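Local atomic coordinates of putative sugar binding protein (Bacteroides vulgatus ATCC 8482, PDB entry 3KEZ), a protein that probably binds sugars or other nutrients at the bacterial outer membrane as a calcium-containing member of the SusD family. Residues T380-N383 with V384-R388; Y360-S363 with I364-A368; V205-K209 with G210-E214. All coordinates share one frame; numbering follows the deposited sequence.

Contact 1 of 3, residues T380-N383 with V384-R388; sequences TLEN and VLDER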
loop_
_atom_site.group_PDB
_atom_site.type_symbol
_atom_site.label_atom_id
_atom_site.label_comp_id
_atom_site.label_asym_id
_atom_site.label_seq_id
_atom_site.Cartn_x
_atom_site.Cartn_y
_atom_site.Cartn_z
ATOM N N THR A 380 -11.323 11.594 17.513
ATOM C CA THR A 380 -12.327 11.045 16.590
ATOM C C THR A 380 -11.643 10.253 15.440
ATOM O O THR A 380 -10.439 10.386 15.182
ATOM C CB THR A 380 -13.159 12.188 15.988
ATOM O OG1 THR A 380 -12.321 12.907 15.082
ATOM C CG2 THR A 380 -13.677 13.138 17.101
ATOM N N LEU A 381 -12.397 9.422 14.737
ATOM C CA LEU A 381 -11.860 8.798 13.551
ATOM C C LEU A 381 -11.322 9.848 12.579
ATOM O O LEU A 381 -10.245 9.698 12.011
ATOM C CB LEU A 381 -12.916 7.925 12.863
ATOM C CG LEU A 381 -12.518 7.293 11.540
ATOM C CD1 LEU A 381 -11.317 6.355 11.728
ATOM C CD2 LEU A 381 -13.717 6.587 10.897
ATOM N N GLU A 382 -12.072 10.914 12.386
ATOM C CA GLU A 382 -11.650 11.941 11.444
ATOM C C GLU A 382 -10.303 12.570 11.840
ATOM O O GLU A 382 -9.508 12.886 10.977
ATOM C CB GLU A 382 -12.707 13.029 11.322
ATOM C CG GLU A 382 -12.263 14.163 10.433
ATOM C CD GLU A 382 -13.395 15.011 9.880
ATOM O OE1 GLU A 382 -14.560 14.876 10.304
ATOM O OE2 GLU A 382 -13.106 15.831 8.999
ATOM N N ASN A 383 -10.100 12.791 13.140
ATOM C CA ASN A 383 -8.824 13.299 13.675
ATOM C C ASN A 383 -7.684 12.368 13.265
ATOM O O ASN A 383 -6.628 12.817 12.820
ATOM C CB ASN A 383 -8.807 13.334 15.217
ATOM C CG ASN A 383 -9.727 14.380 15.846
ATOM O OD1 ASN A 383 -9.986 14.284 17.046
ATOM N ND2 ASN A 383 -10.158 15.392 15.111
ATOM N N VAL A 384 -7.905 11.059 13.430
ATOM C CA VAL A 384 -6.897 10.079 13.102
ATOM C C VAL A 384 -6.604 10.021 11.598
ATOM O O VAL A 384 -5.432 10.047 11.181
ATOM C CB VAL A 384 -7.201 8.687 13.683
ATOM C CG1 VAL A 384 -6.180 7.685 13.182
ATOM C CG2 VAL A 384 -7.187 8.725 15.211
ATOM N N LEU A 385 -7.650 9.995 10.794
ATOM C CA LEU A 385 -7.498 10.018 9.333
ATOM C C LEU A 385 -6.850 11.326 8.785
ATOM O O LEU A 385 -6.100 11.298 7.804
ATOM C CB LEU A 385 -8.832 9.751 8.674
ATOM C CG LEU A 385 -9.489 8.378 8.907
ATOM C CD1 LEU A 385 -10.814 8.263 8.191
ATOM C CD2 LEU A 385 -8.527 7.201 8.539
ATOM N N ASP A 386 -7.133 12.449 9.428
ATOM C CA ASP A 386 -6.455 13.688 9.112
ATOM C C ASP A 386 -4.959 13.694 9.409
ATOM O O ASP A 386 -4.208 14.248 8.638
ATOM C CB ASP A 386 -7.132 14.881 9.762
ATOM C CG ASP A 386 -8.369 15.325 8.980
ATOM O OD1 ASP A 386 -8.623 14.781 7.875
ATOM O OD2 ASP A 386 -9.121 16.149 9.522
ATOM N N GLU A 387 -4.527 13.060 10.505
ATOM C CA GLU A 387 -3.112 12.790 10.684
ATOM C C GLU A 387 -2.563 11.772 9.652
ATOM O O GLU A 387 -1.494 11.986 9.056
ATOM C CB GLU A 387 -2.832 12.317 12.097
ATOM C CG GLU A 387 -1.343 12.340 12.502
ATOM C CD GLU A 387 -0.731 13.725 12.501
ATOM O OE1 GLU A 387 -1.457 14.718 12.715
ATOM O OE2 GLU A 387 0.494 13.824 12.297
ATOM N N ARG A 388 -3.285 10.682 9.434
ATOM C CA ARG A 388 -2.840 9.628 8.517
ATOM C C ARG A 388 -2.589 10.182 7.087
ATOM O O ARG A 388 -1.613 9.825 6.439
ATOM C CB ARG A 388 -3.891 8.507 8.482
ATOM C CG ARG A 388 -3.534 7.261 7.689
ATOM C CD ARG A 388 -4.775 6.384 7.428
ATOM N NE ARG A 388 -4.410 5.124 6.807
ATOM C CZ ARG A 388 -3.813 4.105 7.457
ATOM N NH1 ARG A 388 -3.531 4.166 8.757
ATOM N NH2 ARG A 388 -3.479 3.016 6.786
#
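Leu381 swings CG anti to its main-chain nitrogen (chi1 175°), whereas Leu385, one turn on, turns CG beside its own (chi1 -64°); these choices lean the two side chains against each other at the start of helix 381-392, where a capping box opens the helix. Their branches cross at a slant, with Leu381 CG 3.9 Å from Leu385 CD1, and both side chains also touch Asn405 in a loop. The capping box is reciprocal. Thr380, at the N-cap, receives the main-chain N-H of Asn383 on OG1 at 3.0 Å, and Asn383 returns the bond by accepting Thr380 N on OD1, also at 3.0 Å. That returning donor sits above the amide plane, 55° out of it, and so not on a lone pair. The helical ladder starts at once: Val384 N reaches Thr380 O at 3.2 Å, and Leu385 N meets Leu381 O at 2.9 Å. On the outer side, Glu382 and Asp386 run side by side and point the same way, their carboxylate planes steeply turned to each other. The like charges of Glu382 OE2 and Asp386 OD2 come within 4.0 Å, a cost probably eased by the nearby helix N-terminus and by the salt bridge of Asp386 with Arg389. Val384 belongs to the helical packing of the SusD family, which falls in the TPR clan, and touches Val349 of helix 337-350; the carboxylate of the buried Glu387 is paired with Arg302, in a loop. Beneath the paired acids lies the main chain they share, for Glu382 O accepts Asp386 N at 2.9 Å while Asp386 CB rests 3.3 Å from that same oxygen.

Contact 2 of 3, residues Y360-S363 with I364-A368; sequences YLNS and IVQRA
The closing turns of helix 354-368 carry an i to i+4 amide stack, in which Asn362 and Gln366 lay their carboxamides over one another. The two planes are 23° apart, and Asn362 ND2 lies 3.7 Å from Gln366 NE2. The amides stack without a hydrogen bond between them; Asn362 OD1 and ND2 bond to Val374 N and Ser373 OG of the loop that follows the helix, and Gln366 NE2 to Asn372 O. The first torsion of Asn362, chi1 -131°, is far from the staggered positions and brings its amide over that of Gln366, where OD1 and ND2 also meet the loop. Below the stack, Gln366 N donates to Asn362 O at 2.7 Å, and Gln366 CG passes 3.3 Å from that carbonyl oxygen. On the next strip of the helix Leu361 CG and Val365 CG2 are 4.3 Å apart, a loose apolar contact. Arg367, bent twice along its chain, forms salt bridges with Glu254 and Glu391 and a hydrogen bond with Ser338 OG. The helix packs on two others: Leu361 on Leu342 and Ala345 of helix 337-350, and Leu361, Ile364 and Val365 on Glu387 of helix 381-392.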
loop_
_atom_site.group_PDB
_atom_site.type_symbol
_atom_site.label_atom_id
_atom_site.label_comp_id
_atom_site.label_asym_id
_atom_site.label_seq_id
_atom_site.Cartn_x
_atom_site.Cartn_y
_atom_site.Cartn_z
ATOM N N TYR A 360 -0.690 6.641 20.846
ATOM C CA TYR A 360 -0.135 6.283 19.535
ATOM C C TYR A 360 -0.158 7.461 18.573
ATOM O O TYR A 360 0.823 7.720 17.847
ATOM C CB TYR A 360 -0.838 5.049 18.972
ATOM C CG TYR A 360 -0.476 3.795 19.743
ATOM C CD1 TYR A 360 0.809 3.250 19.628
ATOM C CD2 TYR A 360 -1.390 3.129 20.554
ATOM C CE1 TYR A 360 1.165 2.111 20.288
ATOM C CE2 TYR A 360 -1.012 1.957 21.251
ATOM C CZ TYR A 360 0.269 1.472 21.106
ATOM O OH TYR A 360 0.704 0.320 21.729
ATOM N N LEU A 361 -1.229 8.239 18.600
ATOM C CA LEU A 361 -1.305 9.338 17.682
ATOM C C LEU A 361 -0.274 10.397 18.012
ATOM O O LEU A 361 0.285 11.000 17.104
ATOM C CB LEU A 361 -2.703 9.924 17.628
ATOM C CG LEU A 361 -2.915 10.686 16.347
ATOM C CD1 LEU A 361 -2.994 9.701 15.169
ATOM C CD2 LEU A 361 -4.161 11.522 16.453
ATOM N N ASN A 362 0.006 10.578 19.313
ATOM C CA ASN A 362 0.908 11.620 19.749
ATOM C C ASN A 362 2.333 11.368 19.241
ATOM O O ASN A 362 3.041 12.310 18.929
ATOM C CB ASN A 362 0.878 11.816 21.277
ATOM C CG ASN A 362 0.711 13.267 21.676
ATOM O OD1 ASN A 362 0.465 14.143 20.840
ATOM N ND2 ASN A 362 0.845 13.534 22.969
ATOM N N SER A 363 2.723 10.113 19.106
ATOM C CA SER A 363 4.027 9.777 18.577
ATOM C C SER A 363 4.181 10.319 17.127
ATOM O O SER A 363 5.232 10.862 16.783
ATOM C CB SER A 363 4.262 8.248 18.657
ATOM O OG SER A 363 4.506 7.835 20.003
ATOM N N ILE A 364 3.135 10.186 16.306
ATOM C CA ILE A 364 3.148 10.722 14.950
ATOM C C ILE A 364 3.102 12.254 14.955
ATOM O O ILE A 364 3.946 12.892 14.306
ATOM C CB ILE A 364 2.064 10.112 14.072
ATOM C CG1 ILE A 364 2.255 8.586 14.015
ATOM C CG2 ILE A 364 2.119 10.668 12.676
ATOM C CD1 ILE A 364 3.707 8.096 13.593
ATOM N N VAL A 365 2.120 12.825 15.657
ATOM C CA VAL A 365 1.990 14.282 15.841
ATOM C C VAL A 365 3.297 14.936 16.306
ATOM O O VAL A 365 3.775 15.869 15.681
ATOM C CB VAL A 365 0.931 14.616 16.880
ATOM C CG1 VAL A 365 1.021 16.086 17.266
ATOM C CG2 VAL A 365 -0.456 14.221 16.353
ATOM N N GLN A 366 3.886 14.420 17.385
ATOM C CA GLN A 366 5.066 15.048 17.964
ATOM C C GLN A 366 6.352 14.837 17.139
ATOM O O GLN A 366 7.231 15.669 17.161
ATOM C CB GLN A 366 5.249 14.644 19.437
ATOM C CG GLN A 366 4.071 15.199 20.242
ATOM C CD GLN A 366 4.140 14.986 21.712
ATOM O OE1 GLN A 366 4.668 13.982 22.163
ATOM N NE2 GLN A 366 3.569 15.928 22.487
ATOM N N ARG A 367 6.446 13.745 16.399
ATOM C CA ARG A 367 7.550 13.611 15.431
ATOM C C ARG A 367 7.457 14.668 14.285
ATOM O O ARG A 367 8.479 15.209 13.821
ATOM C CB ARG A 367 7.585 12.174 14.902
ATOM C CG ARG A 367 8.800 11.811 14.060
ATOM C CD ARG A 367 8.617 12.104 12.561
ATOM N NE ARG A 367 7.494 11.394 11.938
ATOM C CZ ARG A 367 7.478 10.105 11.602
ATOM N NH1 ARG A 367 8.532 9.303 11.819
ATOM N NH2 ARG A 367 6.392 9.623 11.039
ATOM N N ALA A 368 6.251 14.996 13.856
ATOM C CA ALA A 368 6.071 16.031 12.826
ATOM C C ALA A 368 6.337 17.458 13.377
ATOM O O ALA A 368 6.823 18.329 12.664
ATOM C CB ALA A 368 4.671 15.942 12.201
#

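Contact 3 of 3, residues V205-K209 with G210-E214; sequences VYLYK and GEYNE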
loop_
_atom_site.group_PDB
_atom_site.type_symbol
_atom_site.label_atom_id
_atom_site.label_comp_id
_atom_site.label_asym_id
_atom_site.label_seq_id
_atom_site.Cartn_x
_atom_site.Cartn_y
_atom_site.Cartn_z
ATOM N N VAL A 205 -5.664 -4.677 7.288
ATOM C CA VAL A 205 -6.724 -5.494 6.722
ATOM C C VAL A 205 -7.871 -5.608 7.747
ATOM O O VAL A 205 -9.015 -5.407 7.389
ATOM C CB VAL A 205 -6.242 -6.872 6.291
ATOM C CG1 VAL A 205 -7.453 -7.751 5.839
ATOM C CG2 VAL A 205 -5.201 -6.771 5.155
ATOM N N TYR A 206 -7.548 -5.817 9.019
ATOM C CA TYR A 206 -8.577 -5.805 10.060
ATOM C C TYR A 206 -9.349 -4.488 10.152
ATOM O O TYR A 206 -10.564 -4.494 10.440
ATOM C CB TYR A 206 -7.973 -6.184 11.413
ATOM C CG TYR A 206 -7.625 -7.677 11.613
ATOM C CD1 TYR A 206 -8.570 -8.676 11.378
ATOM C CD2 TYR A 206 -6.426 -8.056 12.207
ATOM C CE1 TYR A 206 -8.300 -9.995 11.623
ATOM C CE2 TYR A 206 -6.146 -9.417 12.493
ATOM C CZ TYR A 206 -7.097 -10.354 12.199
ATOM O OH TYR A 206 -6.876 -11.647 12.454
ATOM N N LEU A 207 -8.676 -3.349 9.970
ATOM C CA LEU A 207 -9.399 -2.043 10.008
ATOM C C LEU A 207 -10.399 -1.995 8.892
ATOM O O LEU A 207 -11.566 -1.600 9.087
ATOM C CB LEU A 207 -8.428 -0.851 9.876
ATOM C CG LEU A 207 -7.464 -0.589 11.015
ATOM C CD1 LEU A 207 -6.448 0.492 10.679
ATOM C CD2 LEU A 207 -8.297 -0.243 12.235
ATOM N N TYR A 208 -9.975 -2.382 7.700
ATOM C CA TYR A 208 -10.909 -2.368 6.519
ATOM C C TYR A 208 -12.132 -3.229 6.721
ATOM O O TYR A 208 -13.201 -2.921 6.209
ATOM C CB TYR A 208 -10.235 -2.887 5.238
ATOM C CG TYR A 208 -9.357 -1.928 4.476
ATOM C CD1 TYR A 208 -8.341 -1.241 5.096
ATOM C CD2 TYR A 208 -9.533 -1.729 3.122
ATOM C CE1 TYR A 208 -7.528 -0.400 4.400
ATOM C CE2 TYR A 208 -8.704 -0.865 2.409
ATOM C CZ TYR A 208 -7.695 -0.224 3.047
ATOM O OH TYR A 208 -6.831 0.608 2.357
ATOM N N LYS A 209 -11.960 -4.340 7.425
ATOM C CA LYS A 209 -13.060 -5.222 7.786
ATOM C C LYS A 209 -13.859 -4.779 9.000
ATOM O O LYS A 209 -14.862 -5.364 9.289
ATOM C CB LYS A 209 -12.528 -6.660 7.986
ATOM C CG LYS A 209 -13.552 -7.730 8.031
ATOM C CD LYS A 209 -12.911 -9.075 8.129
ATOM C CE LYS A 209 -13.950 -10.164 8.160
ATOM N NZ LYS A 209 -14.202 -10.548 9.514
ATOM N N GLY A 210 -13.426 -3.747 9.714
ATOM C CA GLY A 210 -14.112 -3.352 10.944
ATOM C C GLY A 210 -13.846 -4.235 12.138
ATOM O O GLY A 210 -14.624 -4.217 13.090
ATOM N N GLU A 211 -12.767 -5.019 12.097
ATOM C CA GLU A 211 -12.377 -5.876 13.241
ATOM C C GLU A 211 -11.354 -5.137 14.107
ATOM O O GLU A 211 -10.168 -5.447 14.096
ATOM C CB GLU A 211 -11.851 -7.229 12.735
ATOM C CG GLU A 211 -12.996 -7.973 12.007
ATOM C CD GLU A 211 -12.922 -9.482 12.026
ATOM O OE1 GLU A 211 -11.830 -10.079 11.913
ATOM O OE2 GLU A 211 -14.012 -10.083 12.118
ATOM N N TYR A 212 -11.849 -4.150 14.856
ATOM C CA TYR A 212 -10.987 -3.192 15.530
ATOM C C TYR A 212 -10.175 -3.752 16.655
ATOM O O TYR A 212 -9.030 -3.346 16.813
ATOM C CB TYR A 212 -11.787 -1.998 16.004
ATOM C CG TYR A 212 -12.365 -1.299 14.829
ATOM C CD1 TYR A 212 -11.537 -0.655 13.910
ATOM C CD2 TYR A 212 -13.729 -1.298 14.601
ATOM C CE1 TYR A 212 -12.047 -0.038 12.824
ATOM C CE2 TYR A 212 -14.255 -0.663 13.503
ATOM C CZ TYR A 212 -13.420 -0.039 12.625
ATOM O OH TYR A 212 -13.959 0.541 11.510
ATOM N N ASN A 213 -10.745 -4.666 17.438
ATOM C CA ASN A 213 -9.935 -5.340 18.476
ATOM C C ASN A 213 -8.724 -6.062 17.915
ATOM O O ASN A 213 -7.638 -6.012 18.492
ATOM C CB ASN A 213 -10.757 -6.315 19.283
ATOM C CG ASN A 213 -11.912 -5.656 19.992
ATOM O OD1 ASN A 213 -11.769 -4.583 20.607
ATOM N ND2 ASN A 213 -13.060 -6.309 19.946
ATOM N N GLU A 214 -8.937 -6.795 16.828
ATOM C CA GLU A 214 -7.891 -7.555 16.177
ATOM C C GLU A 214 -6.912 -6.583 15.465
ATOM O O GLU A 214 -5.687 -6.792 15.500
ATOM C CB GLU A 214 -8.530 -8.527 15.165
ATOM C CG GLU A 214 -9.389 -9.634 15.810
ATOM C CD GLU A 214 -10.863 -9.251 16.106
ATOM O OE1 GLU A 214 -11.305 -8.067 15.956
ATOM O OE2 GLU A 214 -11.608 -10.170 16.531
#
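Tyr206 offers one ring face to Glu214, whose CB stands 3.5 Å from the ring centroid and only 4° off the normal, a well-centred CH-pi contact. Glu211 OE1 also approaches this ring, obliquely, at 3.5 Å from Tyr206 CE1. The other carboxylate oxygen is taken by Lys209: with CG anti to the backbone N (chi1 -166°) and the chain extended as far as CE, Lys209 runs alongside Glu211, and Lys209 NZ closes a salt bridge to Glu211 OE2 at 2.7 Å. Across the turn, Leu207 CD2 meets the edge of the Tyr212 ring, 3.7 Å from Tyr212 CD1. What places these groups is the main chain. Gly210 leaves the helix with a positive phi of 76°, and the chain turns back over the next residues; Glu211 N bonds to Tyr206 O at 2.8 Å, Gly210 N to Leu207 O at 2.9 Å. Further out, Tyr206 and Lys209 rest on Ile174 of helix 166-183, and Leu207 reaches Ala347 of helix 337-350. A Schellman motif thus ends helix 195-209, and the corner after it, with Glu211 as N-cap, leads into the roughly antiparallel helix 212-229, a helical hairpin consistent with the TPR-clan fold.

Three places along a helix are represented here: contact 1 starts one, contact 2 finishes one, and contact 3 turns from one into the next. Contact 2 is the most buried, although its amides face a loop. The other two are partly buried: contact 1 has exposed acids on one side but buries Glu387 and Arg388 in salt bridges, while contact 3 keeps its salt bridge at partly exposed residues. Contacts 1 and 2 lie on successive helices that touch through Glu387, whereas contact 3 stays apart from both. All the same, helix 337-350 packs against side chains of all three. Side chains cap the backbone in contact 1; in contact 3 the backbone closes its own helix end.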